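Side-chain contacts in cycloserine biosynthesis protein DcsG (Streptomyces lavendulae, PDB 6JIL), which catalyses the ATP-dependent, magnesium-requiring cyclization of O-ureido-D-serine to the antibiotic D-cycloserine, as a member of the ATP-grasp family: residues R160-L165 against S170-Q175; E61-F66 against P138-Y143; T32-D37 against W45-A50; V51-P56 against A68-V73. All coordinates share one frame; numbering follows the deposited sequence.

Contact 1 of 4, residues R160-L165 against S170-Q175; sequences RHVARL and SHVILQ. With ADP (adenosine-5'-diphosphate), chain G.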
# COMPACT_ATOMS: atom_id res chain seq x y z
N ARG A 160 -14.14 16.51 11.78
CA ARG A 160 -15.36 16.10 11.09
C ARG A 160 -15.00 15.10 10.01
O ARG A 160 -15.76 14.19 9.71
CB ARG A 160 -16.07 17.32 10.48
CG ARG A 160 -17.02 18.03 11.44
CD ARG A 160 -17.02 19.54 11.24
NE ARG A 160 -17.19 19.93 9.83
CZ ARG A 160 -17.10 21.18 9.38
NH1 ARG A 160 -16.84 22.17 10.23
NH2 ARG A 160 -17.26 21.44 8.09
N HIS A 161 -13.81 15.26 9.44
CA HIS A 161 -13.34 14.33 8.42
C HIS A 161 -13.08 13.02 9.16
O HIS A 161 -13.45 11.94 8.69
CB HIS A 161 -12.05 14.86 7.78
CG HIS A 161 -11.46 13.94 6.75
ND1 HIS A 161 -10.26 14.20 6.13
CD2 HIS A 161 -11.91 12.77 6.23
CE1 HIS A 161 -9.98 13.23 5.28
NE2 HIS A 161 -10.97 12.35 5.32
N VAL A 162 -12.45 13.13 10.33
CA VAL A 162 -12.13 11.97 11.14
C VAL A 162 -13.41 11.23 11.55
O VAL A 162 -13.49 10.01 11.41
CB VAL A 162 -11.34 12.37 12.42
CG1 VAL A 162 -11.24 11.20 13.38
CG2 VAL A 162 -9.94 12.84 12.03
N ALA A 163 -14.39 11.98 12.03
CA ALA A 163 -15.64 11.39 12.47
C ALA A 163 -16.30 10.60 11.35
O ALA A 163 -16.78 9.49 11.57
CB ALA A 163 -16.60 12.48 12.97
N ARG A 164 -16.31 11.17 10.15
CA ARG A 164 -16.91 10.54 8.98
C ARG A 164 -16.30 9.16 8.73
O ARG A 164 -17.00 8.23 8.33
CB ARG A 164 -16.71 11.44 7.74
CG ARG A 164 -17.20 10.84 6.43
CD ARG A 164 -17.21 11.88 5.29
NE ARG A 164 -15.87 12.30 4.85
CZ ARG A 164 -15.09 11.59 4.04
NH1 ARG A 164 -15.50 10.42 3.57
NH2 ARG A 164 -13.88 12.05 3.71
N LEU A 165 -15.00 9.03 8.98
CA LEU A 165 -14.29 7.77 8.77
C LEU A 165 -14.57 6.76 9.87
O LEU A 165 -14.71 5.56 9.61
CB LEU A 165 -12.78 8.02 8.68
CG LEU A 165 -12.35 8.81 7.44
CD1 LEU A 165 -10.83 8.93 7.39
CD2 LEU A 165 -12.86 8.09 6.21
N SER A 170 -13.92 2.62 10.26
CA SER A 170 -12.51 2.53 9.87
C SER A 170 -11.66 3.19 10.95
O SER A 170 -12.13 4.09 11.65
CB SER A 170 -12.26 3.27 8.55
OG SER A 170 -12.97 2.72 7.46
N HIS A 171 -10.42 2.74 11.10
CA HIS A 171 -9.51 3.37 12.05
C HIS A 171 -8.95 4.55 11.27
O HIS A 171 -8.84 4.49 10.05
CB HIS A 171 -8.38 2.43 12.45
CG HIS A 171 -8.72 1.52 13.59
ND1 HIS A 171 -9.65 0.50 13.48
CD2 HIS A 171 -8.26 1.47 14.86
CE1 HIS A 171 -9.74 -0.14 14.63
NE2 HIS A 171 -8.90 0.43 15.49
N VAL A 172 -8.59 5.63 11.95
CA VAL A 172 -8.05 6.80 11.28
C VAL A 172 -6.65 7.11 11.75
O VAL A 172 -6.35 7.01 12.94
CB VAL A 172 -8.94 8.04 11.53
CG1 VAL A 172 -8.34 9.27 10.86
CG2 VAL A 172 -10.35 7.78 11.01
N ILE A 173 -5.79 7.47 10.81
CA ILE A 173 -4.42 7.81 11.14
C ILE A 173 -4.19 9.30 11.00
O ILE A 173 -4.62 9.92 10.03
CB ILE A 173 -3.41 7.03 10.24
CG1 ILE A 173 -3.24 5.61 10.78
CG2 ILE A 173 -2.07 7.73 10.20
CD1 ILE A 173 -2.31 4.76 9.97
N LEU A 174 -3.52 9.88 12.00
CA LEU A 174 -3.18 11.29 12.01
C LEU A 174 -1.67 11.38 11.91
O LEU A 174 -0.96 10.73 12.68
CB LEU A 174 -3.64 11.96 13.31
CG LEU A 174 -5.14 11.93 13.65
CD1 LEU A 174 -5.37 12.62 14.99
CD2 LEU A 174 -5.92 12.62 12.56
N GLN A 175 -1.16 12.15 10.96
CA GLN A 175 0.28 12.31 10.81
C GLN A 175 0.64 13.75 10.53
O GLN A 175 -0.13 14.49 9.93
CB GLN A 175 0.84 11.48 9.64
CG GLN A 175 0.47 10.02 9.60
CD GLN A 175 1.00 9.33 8.35
OE1 GLN A 175 0.84 9.83 7.24
NE2 GLN A 175 1.64 8.19 8.53
PB ADP G . -2.62 5.94 0.00
O1B ADP G . -1.60 6.30 -1.19
O2B ADP G . -2.55 4.44 0.30
O3B ADP G . -4.05 6.31 -0.45
PA ADP G . -0.86 7.56 1.36
O1A ADP G . -0.21 7.39 2.65
O2A ADP G . 0.13 7.03 0.24
O3A ADP G . -2.27 6.73 1.39
O5' ADP G . -1.20 9.12 1.17
C5' ADP G . -1.49 9.39 -0.20
C4' ADP G . -0.69 10.62 -0.64
O4' ADP G . -0.92 11.71 0.27
C3' ADP G . 0.81 10.33 -0.63
O3' ADP G . 1.26 9.82 -1.87
C2' ADP G . 1.42 11.69 -0.28
O2' ADP G . 1.68 12.47 -1.45
C1' ADP G . 0.35 12.34 0.63
N9 ADP G . 0.67 12.13 2.08
C8 ADP G . 0.04 11.28 2.95
N7 ADP G . 0.54 11.40 4.15
C5 ADP G . 1.52 12.33 4.13
C6 ADP G . 2.24 13.02 5.14
N6 ADP G . 2.17 12.63 6.47
N1 ADP G . 2.99 14.08 4.78
C2 ADP G . 3.06 14.50 3.51
N3 ADP G . 2.40 13.88 2.54
C4 ADP G . 1.62 12.81 2.79

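Contact 2 of 4, residues E61-F66 against P138-Y143; sequences ERQAEF and PTDGCY. With ADP (adenosine-5'-diphosphate), chain G.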
# COMPACT_ATOMS: atom_id res chain seq x y z
N GLU A 61 -13.32 0.86 -0.99
CA GLU A 61 -14.70 1.33 -0.87
C GLU A 61 -15.54 0.33 -0.09
O GLU A 61 -16.58 0.68 0.46
CB GLU A 61 -15.33 1.51 -2.25
CG GLU A 61 -14.95 2.79 -2.93
CD GLU A 61 -15.32 2.78 -4.39
OE1 GLU A 61 -16.46 2.39 -4.71
OE2 GLU A 61 -14.46 3.16 -5.22
N ARG A 62 -15.09 -0.92 -0.05
CA ARG A 62 -15.79 -1.96 0.68
C ARG A 62 -14.79 -2.96 1.24
O ARG A 62 -14.70 -4.11 0.82
CB ARG A 62 -16.80 -2.65 -0.25
CG ARG A 62 -16.31 -2.89 -1.67
CD ARG A 62 -17.43 -3.47 -2.53
NE ARG A 62 -18.59 -2.58 -2.61
CZ ARG A 62 -18.60 -1.42 -3.26
NH1 ARG A 62 -17.52 -0.99 -3.90
NH2 ARG A 62 -19.71 -0.68 -3.26
N GLN A 63 -14.03 -2.49 2.23
CA GLN A 63 -13.00 -3.28 2.87
C GLN A 63 -13.48 -4.61 3.42
O GLN A 63 -12.95 -5.65 3.06
CB GLN A 63 -12.35 -2.44 3.98
CG GLN A 63 -11.85 -1.08 3.50
CD GLN A 63 -12.94 0.00 3.52
OE1 GLN A 63 -14.03 -0.19 2.98
NE2 GLN A 63 -12.63 1.14 4.13
N ALA A 64 -14.49 -4.57 4.29
CA ALA A 64 -15.01 -5.80 4.87
C ALA A 64 -15.40 -6.82 3.80
O ALA A 64 -15.14 -8.02 3.96
CB ALA A 64 -16.22 -5.50 5.76
N GLU A 65 -16.00 -6.34 2.72
CA GLU A 65 -16.43 -7.21 1.62
C GLU A 65 -15.26 -7.92 0.97
O GLU A 65 -15.34 -9.12 0.68
CB GLU A 65 -17.18 -6.42 0.54
CG GLU A 65 -18.59 -5.99 0.91
CD GLU A 65 -18.64 -4.87 1.93
OE1 GLU A 65 -19.75 -4.39 2.24
OE2 GLU A 65 -17.57 -4.47 2.44
N PHE A 66 -14.17 -7.19 0.73
CA PHE A 66 -12.99 -7.76 0.09
C PHE A 66 -12.29 -8.75 1.02
O PHE A 66 -11.82 -9.80 0.57
CB PHE A 66 -12.01 -6.66 -0.32
CG PHE A 66 -10.77 -7.18 -0.99
CD1 PHE A 66 -10.84 -7.73 -2.27
CD2 PHE A 66 -9.55 -7.19 -0.33
CE1 PHE A 66 -9.72 -8.28 -2.87
CE2 PHE A 66 -8.42 -7.74 -0.93
CZ PHE A 66 -8.50 -8.29 -2.20
N PRO A 138 -7.72 7.26 6.32
CA PRO A 138 -8.22 6.01 6.87
C PRO A 138 -7.06 5.01 6.84
O PRO A 138 -6.20 5.09 5.97
CB PRO A 138 -9.33 5.63 5.90
CG PRO A 138 -8.79 6.14 4.60
CD PRO A 138 -8.28 7.51 4.98
N THR A 139 -7.02 4.08 7.79
CA THR A 139 -5.95 3.10 7.79
C THR A 139 -6.17 2.08 6.70
O THR A 139 -5.23 1.40 6.27
CB THR A 139 -5.88 2.35 9.11
OG1 THR A 139 -7.10 1.61 9.28
CG2 THR A 139 -5.70 3.32 10.26
N ASP A 140 -7.42 1.95 6.26
CA ASP A 140 -7.76 0.99 5.22
C ASP A 140 -8.20 1.65 3.91
O ASP A 140 -9.38 1.64 3.56
CB ASP A 140 -8.85 0.02 5.71
CG ASP A 140 -10.12 0.71 6.17
OD1 ASP A 140 -11.11 -0.00 6.43
OD2 ASP A 140 -10.15 1.96 6.29
N GLY A 141 -7.22 2.20 3.18
CA GLY A 141 -7.50 2.84 1.91
C GLY A 141 -6.34 2.74 0.94
O GLY A 141 -5.34 2.08 1.22
N CYS A 142 -6.48 3.40 -0.20
CA CYS A 142 -5.45 3.44 -1.24
C CYS A 142 -5.83 4.48 -2.28
O CYS A 142 -6.93 5.04 -2.26
CB CYS A 142 -5.29 2.08 -1.93
SG CYS A 142 -6.67 1.55 -3.01
N TYR A 143 -4.90 4.74 -3.19
CA TYR A 143 -5.13 5.68 -4.28
C TYR A 143 -5.63 7.04 -3.79
O TYR A 143 -6.52 7.63 -4.39
CB TYR A 143 -6.12 5.06 -5.26
CG TYR A 143 -5.92 5.47 -6.70
CD1 TYR A 143 -4.69 5.29 -7.33
CD2 TYR A 143 -6.96 6.03 -7.43
CE1 TYR A 143 -4.50 5.66 -8.67
CE2 TYR A 143 -6.78 6.40 -8.76
CZ TYR A 143 -5.55 6.21 -9.37
OH TYR A 143 -5.39 6.58 -10.68
PB ADP G . -2.62 5.94 0.00
O1B ADP G . -1.60 6.30 -1.19
O2B ADP G . -2.55 4.44 0.30
O3B ADP G . -4.05 6.31 -0.45
PA ADP G . -0.86 7.56 1.36
O1A ADP G . -0.21 7.39 2.65
O2A ADP G . 0.13 7.03 0.24
O3A ADP G . -2.27 6.73 1.39
O5' ADP G . -1.20 9.12 1.17
C5' ADP G . -1.49 9.39 -0.20
C4' ADP G . -0.69 10.62 -0.64
O4' ADP G . -0.92 11.71 0.27
C3' ADP G . 0.81 10.33 -0.63
O3' ADP G . 1.26 9.82 -1.87
C2' ADP G . 1.42 11.69 -0.28
O2' ADP G . 1.68 12.47 -1.45
C1' ADP G . 0.35 12.34 0.63
N9 ADP G . 0.67 12.13 2.08
C8 ADP G . 0.04 11.28 2.95
N7 ADP G . 0.54 11.40 4.15
C5 ADP G . 1.52 12.33 4.13
C6 ADP G . 2.24 13.02 5.14
N6 ADP G . 2.17 12.63 6.47
N1 ADP G . 2.99 14.08 4.78
C2 ADP G . 3.06 14.50 3.51
N3 ADP G . 2.40 13.88 2.54
C4 ADP G . 1.62 12.81 2.79

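Contact 3 of 4, residues T32-D37 against W45-A50; sequences TAEVCD and WSRFEA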
# COMPACT_ATOMS: atom_id res chain seq x y z
N THR A 32 0.13 -20.07 -16.78
CA THR A 32 -1.12 -19.67 -17.39
C THR A 32 -1.87 -18.82 -16.38
O THR A 32 -2.25 -19.31 -15.31
CB THR A 32 -2.00 -20.88 -17.73
OG1 THR A 32 -1.18 -21.92 -18.29
CG2 THR A 32 -3.08 -20.50 -18.73
N ALA A 33 -2.07 -17.56 -16.70
CA ALA A 33 -2.76 -16.66 -15.79
C ALA A 33 -4.10 -16.20 -16.35
O ALA A 33 -4.24 -16.03 -17.56
CB ALA A 33 -1.89 -15.46 -15.47
N GLU A 34 -5.07 -16.01 -15.47
CA GLU A 34 -6.38 -15.51 -15.86
C GLU A 34 -6.68 -14.30 -14.99
O GLU A 34 -6.45 -14.32 -13.77
CB GLU A 34 -7.48 -16.57 -15.66
CG GLU A 34 -7.42 -17.73 -16.64
CD GLU A 34 -8.55 -18.74 -16.43
OE1 GLU A 34 -8.50 -19.82 -17.05
OE2 GLU A 34 -9.49 -18.44 -15.66
N VAL A 35 -7.16 -13.23 -15.61
CA VAL A 35 -7.50 -12.02 -14.89
C VAL A 35 -8.92 -12.22 -14.36
O VAL A 35 -9.83 -12.51 -15.14
CB VAL A 35 -7.45 -10.79 -15.83
CG1 VAL A 35 -7.66 -9.51 -15.04
CG2 VAL A 35 -6.12 -10.75 -16.56
N CYS A 36 -9.10 -12.09 -13.05
CA CYS A 36 -10.41 -12.29 -12.44
C CYS A 36 -10.90 -11.13 -11.59
O CYS A 36 -10.14 -10.56 -10.81
CB CYS A 36 -10.38 -13.54 -11.56
SG CYS A 36 -9.84 -15.03 -12.39
N ASP A 37 -12.18 -10.80 -11.73
CA ASP A 37 -12.78 -9.73 -10.94
C ASP A 37 -13.25 -10.39 -9.65
O ASP A 37 -13.95 -11.40 -9.70
CB ASP A 37 -13.96 -9.12 -11.71
CG ASP A 37 -14.58 -7.95 -10.98
OD1 ASP A 37 -15.21 -7.11 -11.65
OD2 ASP A 37 -14.44 -7.86 -9.74
N TRP A 45 -13.26 -20.28 -8.08
CA TRP A 45 -11.91 -20.12 -7.54
C TRP A 45 -11.21 -21.43 -7.21
O TRP A 45 -9.99 -21.47 -7.05
CB TRP A 45 -11.96 -19.19 -6.33
CG TRP A 45 -12.51 -17.83 -6.70
CD1 TRP A 45 -13.82 -17.46 -6.74
CD2 TRP A 45 -11.76 -16.70 -7.18
NE1 TRP A 45 -13.94 -16.17 -7.22
CE2 TRP A 45 -12.69 -15.69 -7.50
CE3 TRP A 45 -10.39 -16.45 -7.38
CZ2 TRP A 45 -12.30 -14.43 -8.00
CZ3 TRP A 45 -10.00 -15.21 -7.88
CH2 TRP A 45 -10.96 -14.21 -8.18
N SER A 46 -11.98 -22.51 -7.13
CA SER A 46 -11.42 -23.82 -6.82
C SER A 46 -10.59 -24.33 -8.00
O SER A 46 -9.78 -25.24 -7.84
CB SER A 46 -12.55 -24.83 -6.53
OG SER A 46 -13.26 -25.16 -7.71
N ARG A 47 -10.79 -23.74 -9.18
CA ARG A 47 -10.06 -24.14 -10.38
C ARG A 47 -8.59 -23.73 -10.40
O ARG A 47 -7.80 -24.33 -11.12
CB ARG A 47 -10.70 -23.53 -11.64
CG ARG A 47 -11.99 -24.16 -12.11
CD ARG A 47 -12.39 -23.54 -13.45
NE ARG A 47 -12.48 -22.08 -13.36
CZ ARG A 47 -11.70 -21.22 -14.02
NH1 ARG A 47 -10.74 -21.67 -14.82
NH2 ARG A 47 -11.88 -19.92 -13.86
N PHE A 48 -8.24 -22.70 -9.64
CA PHE A 48 -6.87 -22.21 -9.63
C PHE A 48 -5.90 -22.92 -8.69
O PHE A 48 -6.28 -23.45 -7.65
CB PHE A 48 -6.85 -20.71 -9.30
CG PHE A 48 -7.75 -19.90 -10.17
CD1 PHE A 48 -8.99 -19.49 -9.72
CD2 PHE A 48 -7.36 -19.55 -11.46
CE1 PHE A 48 -9.84 -18.76 -10.54
CE2 PHE A 48 -8.20 -18.82 -12.29
CZ PHE A 48 -9.44 -18.42 -11.83
N GLU A 49 -4.63 -22.92 -9.08
CA GLU A 49 -3.56 -23.53 -8.29
C GLU A 49 -3.30 -22.54 -7.17
O GLU A 49 -3.08 -22.92 -6.02
CB GLU A 49 -2.29 -23.67 -9.15
CG GLU A 49 -1.31 -24.71 -8.66
CD GLU A 49 -1.67 -26.11 -9.14
OE1 GLU A 49 -1.03 -27.08 -8.69
OE2 GLU A 49 -2.59 -26.22 -9.98
N ALA A 50 -3.31 -21.27 -7.52
CA ALA A 50 -3.09 -20.20 -6.56
C ALA A 50 -3.74 -18.92 -7.06
O ALA A 50 -4.21 -18.83 -8.19
CB ALA A 50 -1.60 -19.98 -6.36

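Contact 4 of 4, residues V51-P56 against A68-V73; sequences VVFRSP and AFCERV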
# COMPACT_ATOMS: atom_id res chain seq x y z
N VAL A 51 -3.76 -17.92 -6.19
CA VAL A 51 -4.35 -16.63 -6.49
C VAL A 51 -3.41 -15.51 -6.05
O VAL A 51 -2.75 -15.62 -5.03
CB VAL A 51 -5.70 -16.48 -5.76
CG1 VAL A 51 -6.19 -15.05 -5.84
CG2 VAL A 51 -6.73 -17.42 -6.38
N VAL A 52 -3.34 -14.46 -6.86
CA VAL A 52 -2.54 -13.28 -6.56
C VAL A 52 -3.43 -12.05 -6.67
O VAL A 52 -4.15 -11.87 -7.66
CB VAL A 52 -1.34 -13.11 -7.52
CG1 VAL A 52 -0.73 -11.72 -7.34
CG2 VAL A 52 -0.29 -14.16 -7.24
N PHE A 53 -3.39 -11.21 -5.64
CA PHE A 53 -4.19 -10.00 -5.63
C PHE A 53 -3.39 -8.88 -6.28
O PHE A 53 -2.40 -8.39 -5.73
CB PHE A 53 -4.56 -9.64 -4.19
CG PHE A 53 -5.27 -10.74 -3.47
CD1 PHE A 53 -4.69 -11.35 -2.37
CD2 PHE A 53 -6.52 -11.15 -3.87
CE1 PHE A 53 -5.36 -12.36 -1.68
CE2 PHE A 53 -7.19 -12.15 -3.19
CZ PHE A 53 -6.61 -12.75 -2.09
N ARG A 54 -3.82 -8.49 -7.47
CA ARG A 54 -3.12 -7.47 -8.22
C ARG A 54 -3.73 -6.08 -8.10
O ARG A 54 -3.08 -5.16 -7.59
CB ARG A 54 -3.03 -7.87 -9.69
CG ARG A 54 -2.08 -9.04 -9.94
CD ARG A 54 -0.71 -8.68 -9.41
NE ARG A 54 -0.38 -7.34 -9.86
CZ ARG A 54 0.17 -6.40 -9.09
NH1 ARG A 54 0.48 -6.66 -7.83
NH2 ARG A 54 0.36 -5.18 -9.59
N SER A 55 -4.97 -5.93 -8.54
CA SER A 55 -5.61 -4.62 -8.51
C SER A 55 -7.10 -4.57 -8.19
O SER A 55 -7.86 -3.94 -8.91
CB SER A 55 -5.36 -3.92 -9.84
OG SER A 55 -5.78 -4.74 -10.91
N PRO A 56 -7.54 -5.23 -7.10
CA PRO A 56 -8.95 -5.21 -6.72
C PRO A 56 -9.06 -3.93 -5.89
O PRO A 56 -9.53 -3.93 -4.76
CB PRO A 56 -9.07 -6.45 -5.86
CG PRO A 56 -7.79 -6.38 -5.08
CD PRO A 56 -6.75 -6.01 -6.12
N ALA A 68 -13.67 -10.50 3.26
CA ALA A 68 -14.51 -11.70 3.31
C ALA A 68 -14.26 -12.55 2.07
O ALA A 68 -14.22 -13.78 2.13
CB ALA A 68 -15.99 -11.29 3.38
N PHE A 69 -14.08 -11.87 0.94
CA PHE A 69 -13.82 -12.54 -0.32
C PHE A 69 -12.52 -13.33 -0.20
O PHE A 69 -12.47 -14.51 -0.50
CB PHE A 69 -13.70 -11.51 -1.45
CG PHE A 69 -13.01 -12.04 -2.68
CD1 PHE A 69 -13.67 -12.87 -3.57
CD2 PHE A 69 -11.68 -11.70 -2.94
CE1 PHE A 69 -13.02 -13.37 -4.71
CE2 PHE A 69 -11.02 -12.19 -4.07
CZ PHE A 69 -11.69 -13.02 -4.95
N CYS A 70 -11.47 -12.65 0.25
CA CYS A 70 -10.17 -13.29 0.42
C CYS A 70 -10.29 -14.51 1.33
O CYS A 70 -9.77 -15.58 1.02
CB CYS A 70 -9.17 -12.30 1.00
SG CYS A 70 -8.82 -10.89 -0.06
N GLU A 71 -10.97 -14.33 2.46
CA GLU A 71 -11.18 -15.41 3.42
C GLU A 71 -11.83 -16.62 2.76
O GLU A 71 -11.36 -17.75 2.93
CB GLU A 71 -12.05 -14.90 4.57
CG GLU A 71 -12.36 -15.93 5.65
CD GLU A 71 -11.11 -16.53 6.28
OE1 GLU A 71 -10.13 -15.78 6.50
OE2 GLU A 71 -11.12 -17.74 6.57
N ARG A 72 -12.90 -16.41 2.01
CA ARG A 72 -13.60 -17.51 1.35
C ARG A 72 -12.74 -18.19 0.28
O ARG A 72 -12.85 -19.39 0.06
CB ARG A 72 -14.88 -17.02 0.67
CG ARG A 72 -15.99 -16.57 1.59
CD ARG A 72 -17.31 -16.51 0.81
NE ARG A 72 -17.24 -15.54 -0.29
CZ ARG A 72 -17.35 -14.23 -0.13
NH1 ARG A 72 -17.55 -13.72 1.08
NH2 ARG A 72 -17.24 -13.42 -1.18
N VAL A 73 -11.91 -17.41 -0.40
CA VAL A 73 -11.06 -17.95 -1.44
C VAL A 73 -9.96 -18.85 -0.86
O VAL A 73 -9.59 -19.85 -1.46
CB VAL A 73 -10.41 -16.81 -2.27
CG1 VAL A 73 -9.54 -17.38 -3.39
CG2 VAL A 73 -11.50 -15.92 -2.85

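Contact 1 of 4, residues R160-L165 against S170-Q175
Val-172 is the residue on which Leu-165 and Val-162 both settle. Its CG2 meets Leu-165 CB at 3.4 Å, a snug approach, and the same methyl also touches Leu-165 CD1 at 3.8 Å, the two side chains meeting at about a right angle. The other branch, CG1, faces Val-162 CG2 at 4.1 Å. With CG1 of Val-172 opposite its own backbone N (chi1 178°), the fork is split so that each methyl serves a different residue of the helix. Val-162 CG2 is shared in turn: it also reaches Leu-174 CD2 at 4.1 Å, again nearly at right angles.

At the end of the helix the backbone makes the link. Ser-170 N donates to Leu-165 O at 3.1 Å, tying the start of 170-175 to the helix. The chain leaves the helix, turns and comes back as a strand under it: residues 160-165 of helix 155-167 run roughly antiparallel (153°) to strand 172-175, against one face of the four-stranded antiparallel sheet 109-111, 172-176, 133-138, 148-151. Val-136 and Pro-138 of the neighbouring strand 133-138 extend the apolar floor, and helix 117-127 packs beside Val-162 and Leu-174.

Further along the strand, Gln-175 belongs to the nucleotide pocket. Its extended side chain places OE1 3.2 Å from ADP N6, in a nearly straight bond (165°) donated by the adenine amino group. Lys-137 NZ also donates to OE1, while NE2 is bonded to Thr-108 OG1, so both ends of the carboxamide are held and its rotation is fixed.

Contact 2 of 4, residues E61-F66 against P138-Y143
The carboxamide of Gln-63 comes over a face of the Asp-140 carboxylate, the two planes 42° apart, with NE2 standing above that plane and not at its edge. This goes with the poor angle of the bond to OD1: Gln-63 NE2 lies 3.0 Å from Asp-140 OD1, but the N-H...O angle of 121° makes it weak. A second weak bond runs from Gln-63 NE2 to the backbone O of Asp-140, at 3.3 Å, so one amide nitrogen bridges side chain and main chain of the same residue. The bend of Gln-63 at chi2 (85°) folds the chain back and brings its CG over the same face, 3.2 Å from Asp-140 OD1.

Gln-63 opens helix 63-76, directly after the N-cap position at Arg-62, whereas Asp-140 sits in the loop joining strands 133-138 and 148-151. The contact therefore joins a helix that packs on the parallel sheet to a loop of the ATP-grasp region. The other oxygen of Asp-140, OD2, is hydrogen-bonded to Ser-170 OG, which helps to fix the carboxylate.

Beyond Asp-140 the same loop turns to the nucleotide. Cys-142 C comes within 3.1 Å of ADP O3B and Tyr-143 N within 3.3 Å of that oxygen, while Ser-144 N is hydrogen-bonded to ADP.

Contact 3 of 4, residues T32-D37 against W45-A50
Glu-34 faces both Arg-47 and Phe-48. Its extended chain carries OE2 to 3.3 Å from Arg-47 NH2, forming a salt bridge whose hydrogen bond is long and weak though fairly straight (160°). The carboxylate comes to the edge of the guanidinium, the two planes 25° apart. The same OE2 lies at the edge of the Phe-48 ring, 3.6 Å from CE2, with carboxylate and ring almost perpendicular.

Two residues on, Cys-36 touches both aromatic rings. CB meets Trp-45 CH2 at 3.5 Å, and SG meets Phe-48 CZ, also at 3.5 Å. Both sulfur-aromatic approaches are oblique, SG standing 4.5 Å from the Phe-48 centroid and 5.0 Å from that of the Trp-45 six-membered ring. With SG beside the backbone N (chi1 -55°), the thiol is directed to Phe-48 while CB stays against the indole.

Asp-37 ends the strand and contributes its backbone: its O lies at the indole edge, 3.8 Å from Trp-45 CZ2. Its carboxylate turns to other partners, the backbone nitrogens of Glu-39 and Ala-10.

Strand 33-37 is the outermost strand of the parallel sheet within the chain, and the connection to strand 50-55, including the 3-10 turn 45-47, folds over one face of it. The chemistry is graded: the charged pair, with its single long and weak bond, lies on the more solvent-exposed side, and sulfur-aromatic packing takes over where Cys-36 and Phe-48 are buried.

Contact 4 of 4, residues V51-P56 against A68-V73
Cys-70 SG approaches the Phe-53 ring obliquely: it stands 4.0 Å from the ring centroid and 33° off the normal, with CZ its nearest ring atom at 3.5 Å. This sulfur-aromatic contact depends on the thiol lying beside its own backbone N (chi1 -63°), which turns it from the helix toward the strand. Phe-69 comes to a different part of the same ring. Phe-69 CE2 lies at the edge of the Phe-53 ring, 3.9 Å from Phe-53 CE2, and the two side chains slide past each other in opposite directions, so the rings are not stacked face to face.

The strand and helix belong to a right-handed beta-alpha-beta crossover, strand 50-55 to helix 63-76 to strand 78-79. Residues 68-73 of helix 63-76 run back at 165° to strand 51-55, their axes 11.3 Å apart, and Phe-53 from the strand and Cys-70 and Phe-69 from the helix fill that separation between them.

At the other end of the contact, the two valines cross at about a right angle, Val-51 CG2 meeting Val-73 CG1 at 4.1 Å. Within the helix, Val-73 CG2 also lies over a face of the Phe-69 ring, 3.5 Å above its plane and toward the rim. Leu-79 of the next strand touches Val-51, Phe-53 and Val-73, while Val-86 of helix 83-89 packs on Phe-53 and Cys-70.

How the contacts relate
Contacts 1 and 4 are both buried helix-on-strand packings in different sheets, one in an antiparallel sheet of the ATP-grasp region, the other in the parallel sheet. Aliphatic branches dominate contact 1, where contact 4 relies on aromatic rings and a thiol. Contact 3 reaches the same parallel sheet as contact 4, and Trp-45 joins them by packing on Phe-69 and Val-51, but contact 3 is charged on its outer side. Contact 2 is the surface one, purely polar and weakly bonded. It shares helix 63-76 with contact 4, with Phe-66 packing on Pro-56, and meets contact 1 through His-171 and Thr-139. Contacts 1 and 2 alone touch ADP, at its adenine and phosphate ends respectively.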